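Side-chain contacts in dihydropyrimidinase (Dictyostelium discoideum, PDB 2FTW), which catalyses the reversible, zinc-dependent hydrolytic ring opening of 5,6-dihydrouracil and 5,6-dihydrothymine in reductive pyrimidine degradation: residues A89-T94 / N450-V455; G47-D52 / G443-S448. One frame throughout, in Å; residues are numbered along the deposited sequence.

Interaction 1: A89-T94 / N450-V455; sequences AVAGGT and NKLSCV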
loop_
_atom_site.group_PDB
_atom_site.type_symbol
_atom_site.label_atom_id
_atom_site.label_comp_id
_atom_site.label_asym_id
_atom_site.label_seq_id
_atom_site.Cartn_x
_atom_site.Cartn_y
_atom_site.Cartn_z
ATOM N N ALA A 89 -32.076 -21.516 -8.863
ATOM C CA ALA A 89 -31.793 -20.088 -8.911
ATOM C C ALA A 89 -32.928 -19.283 -8.288
ATOM O O ALA A 89 -32.683 -18.507 -7.358
ATOM C CB ALA A 89 -31.549 -19.649 -10.320
ATOM N N VAL A 90 -34.156 -19.475 -8.783
ATOM C CA VAL A 90 -35.304 -18.675 -8.326
ATOM C C VAL A 90 -35.729 -18.953 -6.872
ATOM O O VAL A 90 -36.228 -18.062 -6.180
ATOM C CB VAL A 90 -36.545 -18.774 -9.262
ATOM C CG1 VAL A 90 -36.225 -18.231 -10.653
ATOM C CG2 VAL A 90 -37.103 -20.204 -9.328
ATOM N N ALA A 91 -35.511 -20.174 -6.409
ATOM C CA ALA A 91 -35.701 -20.510 -5.003
ATOM C C ALA A 91 -34.770 -19.720 -4.108
ATOM O O ALA A 91 -35.024 -19.602 -2.915
ATOM C CB ALA A 91 -35.484 -22.004 -4.782
ATOM N N GLY A 92 -33.674 -19.208 -4.679
ATOM C CA GLY A 92 -32.720 -18.355 -3.967
ATOM C C GLY A 92 -32.736 -16.873 -4.319
ATOM O O GLY A 92 -31.878 -16.126 -3.848
ATOM N N GLY A 93 -33.690 -16.438 -5.138
ATOM C CA GLY A 93 -33.844 -15.015 -5.472
ATOM C C GLY A 93 -33.158 -14.545 -6.751
ATOM O O GLY A 93 -33.144 -13.338 -7.051
ATOM N N THR A 94 -32.617 -15.488 -7.518
ATOM C CA THR A 94 -31.869 -15.189 -8.731
ATOM C C THR A 94 -32.779 -15.487 -9.917
ATOM O O THR A 94 -33.288 -16.592 -10.045
ATOM C CB THR A 94 -30.539 -16.015 -8.748
ATOM O OG1 THR A 94 -29.691 -15.560 -7.689
ATOM C CG2 THR A 94 -29.770 -15.893 -10.065
ATOM N N ASN A 450 -42.468 -21.457 0.303
ATOM C CA ASN A 450 -41.475 -22.541 0.257
ATOM C C ASN A 450 -41.687 -23.599 -0.856
ATOM O O ASN A 450 -41.232 -24.739 -0.716
ATOM C CB ASN A 450 -41.393 -23.221 1.640
ATOM C CG ASN A 450 -40.001 -23.775 1.952
ATOM O OD1 ASN A 450 -38.980 -23.160 1.613
ATOM N ND2 ASN A 450 -39.957 -24.936 2.627
ATOM N N LYS A 451 -42.353 -23.233 -1.956
ATOM C CA LYS A 451 -42.610 -24.172 -3.057
ATOM C C LYS A 451 -42.373 -23.554 -4.437
ATOM O O LYS A 451 -42.598 -22.364 -4.637
ATOM C CB LYS A 451 -44.046 -24.719 -2.966
ATOM C CG LYS A 451 -44.399 -25.376 -1.622
ATOM C CD LYS A 451 -43.556 -26.639 -1.336
ATOM C CE LYS A 451 -43.349 -26.883 0.165
ATOM N NZ LYS A 451 -42.168 -27.767 0.435
ATOM N N LEU A 452 -41.941 -24.383 -5.386
ATOM C CA LEU A 452 -41.715 -23.940 -6.776
ATOM C C LEU A 452 -42.997 -24.042 -7.586
ATOM O O LEU A 452 -43.783 -24.966 -7.405
ATOM C CB LEU A 452 -40.599 -24.757 -7.454
ATOM C CG LEU A 452 -39.168 -24.517 -6.944
ATOM C CD1 LEU A 452 -38.251 -25.715 -7.211
ATOM C CD2 LEU A 452 -38.561 -23.250 -7.539
ATOM N N SER A 453 -43.207 -23.058 -8.456
ATOM C CA SER A 453 -44.285 -23.073 -9.440
ATOM C C SER A 453 -43.708 -22.551 -10.763
ATOM O O SER A 453 -44.194 -21.586 -11.343
ATOM C CB SER A 453 -45.487 -22.239 -8.958
ATOM O OG SER A 453 -45.106 -20.933 -8.520
ATOM N N CYS A 454 -42.643 -23.204 -11.215
ATOM C CA CYS A 454 -41.976 -22.832 -12.457
ATOM C C CYS A 454 -42.703 -23.382 -13.675
ATOM O O CYS A 454 -43.520 -24.306 -13.570
ATOM C CB CYS A 454 -40.543 -23.350 -12.466
ATOM S SG CYS A 454 -39.479 -22.605 -11.235
ATOM N N VAL A 455 -42.404 -22.795 -14.831
ATOM C CA VAL A 455 -42.780 -23.377 -16.120
ATOM C C VAL A 455 -41.514 -23.606 -16.978
ATOM O O VAL A 455 -40.822 -22.662 -17.360
ATOM C CB VAL A 455 -43.834 -22.508 -16.836
ATOM C CG1 VAL A 455 -44.054 -22.972 -18.293
ATOM C CG2 VAL A 455 -45.151 -22.559 -16.063
#
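Val90 meets Leu452 and Cys454 through a single methyl, CG2. From CB, which the helix directs at segment 450-455, the side chain splits into two branches. CG1 lies opposite the carbonyl carbon (chi1 -62°) and stays clear of the two partners; CG2 falls between the backbone N and the carbonyl carbon, and from there it points at the strand. It meets CD2 of Leu452 at 3.8 Å and, beside it, SG of Cys454 at 3.9 Å. Only one branch of Leu452 takes part, for CD2 leans in while CD1 stays farther off; the same CD2 lies 4.3 Å from CB of Ala91. Helix 82-91 lies between the parallel strands 57-64 and 94-101 of the (beta-alpha)8 barrel, whereas strand 451-452 probably belongs to the beta-sandwich part. The helix ends here in a Schellman motif: Thr94 N bonds to Ala89 O at 3.0 Å and Gly93 N to Val90 O at 3.2 Å, with Gly93 taking the positive phi of 95° as the C-prime residue. Ala89 O also accepts from Gly92 N. Val90 O has a further partner in the hydroxyl of Thr439, and Val446 of strand 444-448 packs against the Val90 side chain.

Interaction 2: G47-D52 / G443-S448; sequences GIKVVD and GNIVWS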
loop_
_atom_site.group_PDB
_atom_site.type_symbol
_atom_site.label_atom_id
_atom_site.label_comp_id
_atom_site.label_asym_id
_atom_site.label_seq_id
_atom_site.Cartn_x
_atom_site.Cartn_y
_atom_site.Cartn_z
ATOM N N GLY A 47 -59.962 -8.528 -9.875
ATOM C CA GLY A 47 -59.337 -9.733 -10.391
ATOM C C GLY A 47 -57.820 -9.788 -10.392
ATOM O O GLY A 47 -57.253 -10.834 -10.732
ATOM N N ILE A 48 -57.150 -8.689 -10.032
ATOM C CA ILE A 48 -55.682 -8.670 -10.046
ATOM C C ILE A 48 -55.089 -9.396 -8.840
ATOM O O ILE A 48 -55.530 -9.201 -7.712
ATOM C CB ILE A 48 -55.096 -7.237 -10.128
ATOM C CG1 ILE A 48 -53.590 -7.311 -10.409
ATOM C CG2 ILE A 48 -55.365 -6.433 -8.845
ATOM C CD1 ILE A 48 -52.986 -6.011 -10.875
ATOM N N LYS A 49 -54.079 -10.223 -9.091
ATOM C CA LYS A 49 -53.402 -10.932 -8.011
ATOM C C LYS A 49 -52.609 -9.961 -7.144
ATOM O O LYS A 49 -51.911 -9.077 -7.644
ATOM C CB LYS A 49 -52.473 -12.020 -8.547
ATOM C CG LYS A 49 -51.669 -12.683 -7.444
ATOM C CD LYS A 49 -51.439 -14.152 -7.679
ATOM C CE LYS A 49 -50.701 -14.770 -6.495
ATOM N NZ LYS A 49 -51.405 -14.593 -5.189
ATOM N N VAL A 50 -52.732 -10.118 -5.830
ATOM C CA VAL A 50 -52.030 -9.245 -4.905
ATOM C C VAL A 50 -51.106 -10.045 -4.014
ATOM O O VAL A 50 -51.507 -11.049 -3.444
ATOM C CB VAL A 50 -52.996 -8.432 -4.027
ATOM C CG1 VAL A 50 -52.206 -7.531 -3.061
ATOM C CG2 VAL A 50 -53.927 -7.595 -4.889
ATOM N N VAL A 51 -49.864 -9.583 -3.904
ATOM C CA VAL A 51 -48.882 -10.157 -2.985
ATOM C C VAL A 51 -48.612 -9.144 -1.874
ATOM O O VAL A 51 -48.484 -7.951 -2.136
ATOM C CB VAL A 51 -47.553 -10.487 -3.700
ATOM C CG1 VAL A 51 -46.565 -11.139 -2.734
ATOM C CG2 VAL A 51 -47.797 -11.407 -4.878
ATOM N N ASP A 52 -48.523 -9.629 -0.640
ATOM C CA ASP A 52 -48.208 -8.774 0.499
ATOM C C ASP A 52 -46.706 -8.822 0.775
ATOM O O ASP A 52 -46.124 -9.901 0.915
ATOM C CB ASP A 52 -48.975 -9.246 1.733
ATOM C CG ASP A 52 -49.089 -8.174 2.819
ATOM O OD1 ASP A 52 -48.496 -7.081 2.700
ATOM O OD2 ASP A 52 -49.797 -8.437 3.811
ATOM N N GLY A 443 -43.608 -11.077 -14.112
ATOM C CA GLY A 443 -44.898 -10.882 -13.470
ATOM C C GLY A 443 -45.581 -12.131 -12.936
ATOM O O GLY A 443 -46.722 -12.057 -12.515
ATOM N N ASN A 444 -44.881 -13.268 -12.932
ATOM C CA ASN A 444 -45.450 -14.547 -12.501
ATOM C C ASN A 444 -44.699 -15.085 -11.290
ATOM O O ASN A 444 -43.456 -15.032 -11.243
ATOM C CB ASN A 444 -45.368 -15.592 -13.626
ATOM C CG ASN A 444 -46.257 -15.263 -14.827
ATOM O OD1 ASN A 444 -47.430 -14.925 -14.682
ATOM N ND2 ASN A 444 -45.701 -15.398 -16.020
ATOM N N ILE A 445 -45.444 -15.614 -10.318
ATOM C CA ILE A 445 -44.825 -16.250 -9.148
ATOM C C ILE A 445 -44.254 -17.603 -9.545
ATOM O O ILE A 445 -44.974 -18.469 -10.049
ATOM C CB ILE A 445 -45.820 -16.437 -7.971
ATOM C CG1 ILE A 445 -46.172 -15.081 -7.356
ATOM C CG2 ILE A 445 -45.236 -17.378 -6.881
ATOM C CD1 ILE A 445 -47.251 -15.151 -6.247
ATOM N N VAL A 446 -42.960 -17.780 -9.276
ATOM C CA VAL A 446 -42.246 -19.028 -9.565
ATOM C C VAL A 446 -41.686 -19.678 -8.290
ATOM O O VAL A 446 -41.317 -20.847 -8.303
ATOM C CB VAL A 446 -41.105 -18.800 -10.584
ATOM C CG1 VAL A 446 -41.673 -18.493 -11.972
ATOM C CG2 VAL A 446 -40.166 -17.688 -10.127
ATOM N N TRP A 447 -41.624 -18.898 -7.204
ATOM C CA TRP A 447 -41.281 -19.390 -5.879
ATOM C C TRP A 447 -42.104 -18.618 -4.844
ATOM O O TRP A 447 -42.154 -17.377 -4.871
ATOM C CB TRP A 447 -39.778 -19.198 -5.631
ATOM C CG TRP A 447 -39.290 -19.492 -4.245
ATOM C CD1 TRP A 447 -38.956 -18.580 -3.296
ATOM C CD2 TRP A 447 -39.025 -20.776 -3.673
ATOM N NE1 TRP A 447 -38.516 -19.206 -2.165
ATOM C CE2 TRP A 447 -38.549 -20.557 -2.364
ATOM C CE3 TRP A 447 -39.151 -22.088 -4.133
ATOM C CZ2 TRP A 447 -38.195 -21.607 -1.499
ATOM C CZ3 TRP A 447 -38.790 -23.139 -3.268
ATOM C CH2 TRP A 447 -38.323 -22.884 -1.971
ATOM N N SER A 448 -42.751 -19.362 -3.948
ATOM C CA SER A 448 -43.563 -18.787 -2.872
ATOM C C SER A 448 -43.967 -19.882 -1.891
ATOM O O SER A 448 -44.057 -21.054 -2.271
ATOM C CB SER A 448 -44.835 -18.132 -3.421
ATOM O OG SER A 448 -45.808 -19.109 -3.773
#
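Segments 47-52 and 443-448 run with their backbones well apart, the CA atoms of Val51 and Ile445 9.6 Å from each other and no hydrogen bond between them, so side chains alone make the contact. Segment 47-52 runs extended into strand 50-52, which puts Lys49 and Val51 on the same face, toward Ile445. The other chain turns a corner at Val446 and Trp447, where both residues face Thr439 in a classic beta bulge; Ile445 stands just before it.

Ile445 does the reaching. Its CG1 lies opposite the carbonyl carbon (chi1 -70°) and the chain continues extended through chi2 at 175°, carrying CD1 to the other segment. That methyl meets CG2 of Val51 at 4.0 Å and CE of Lys49 at 3.5 Å, a closeness that is doubtful because the lysine is modelled in two positions. The lysine comes across the isoleucine at about a right angle, offering its aliphatic chain, and the methylene next to the ammonium group does the touching.

The contact joins two sheets, consistent with the beta-sandwich part of the protein. Strand 50-52 is an outermost strand of its four-stranded sheet within this chain and pairs in parallel with strand 10-13, whose Ile10 touches Lys49, Val51 and Ile445 alike. Beyond the corner, Trp447 of the second sheet rests on Ala91 of helix 82-91.

How the interactions relate
Strand 444-448 is the common element: interaction 2 uses its Ile445, while strand 451-452 of interaction 1 pairs antiparallel beside it. Ser453 N to Val446 O and Ser453 OG to Ile445 O are each 2.9 Å and probably hydrogen bonds, and Trp447 packs on Leu452. Interaction 1 is partly buried, joining the end of a helix to this sheet through methyls and a sulfur. Interaction 2 lies at the surface, its centre about 27 Å from the centre of the chain against about 18 Å for interaction 1, and mixes methyls with a lysine chain to join two sheets. Neither makes a hydrogen bond between its own segments, and both lie away from the zinc site.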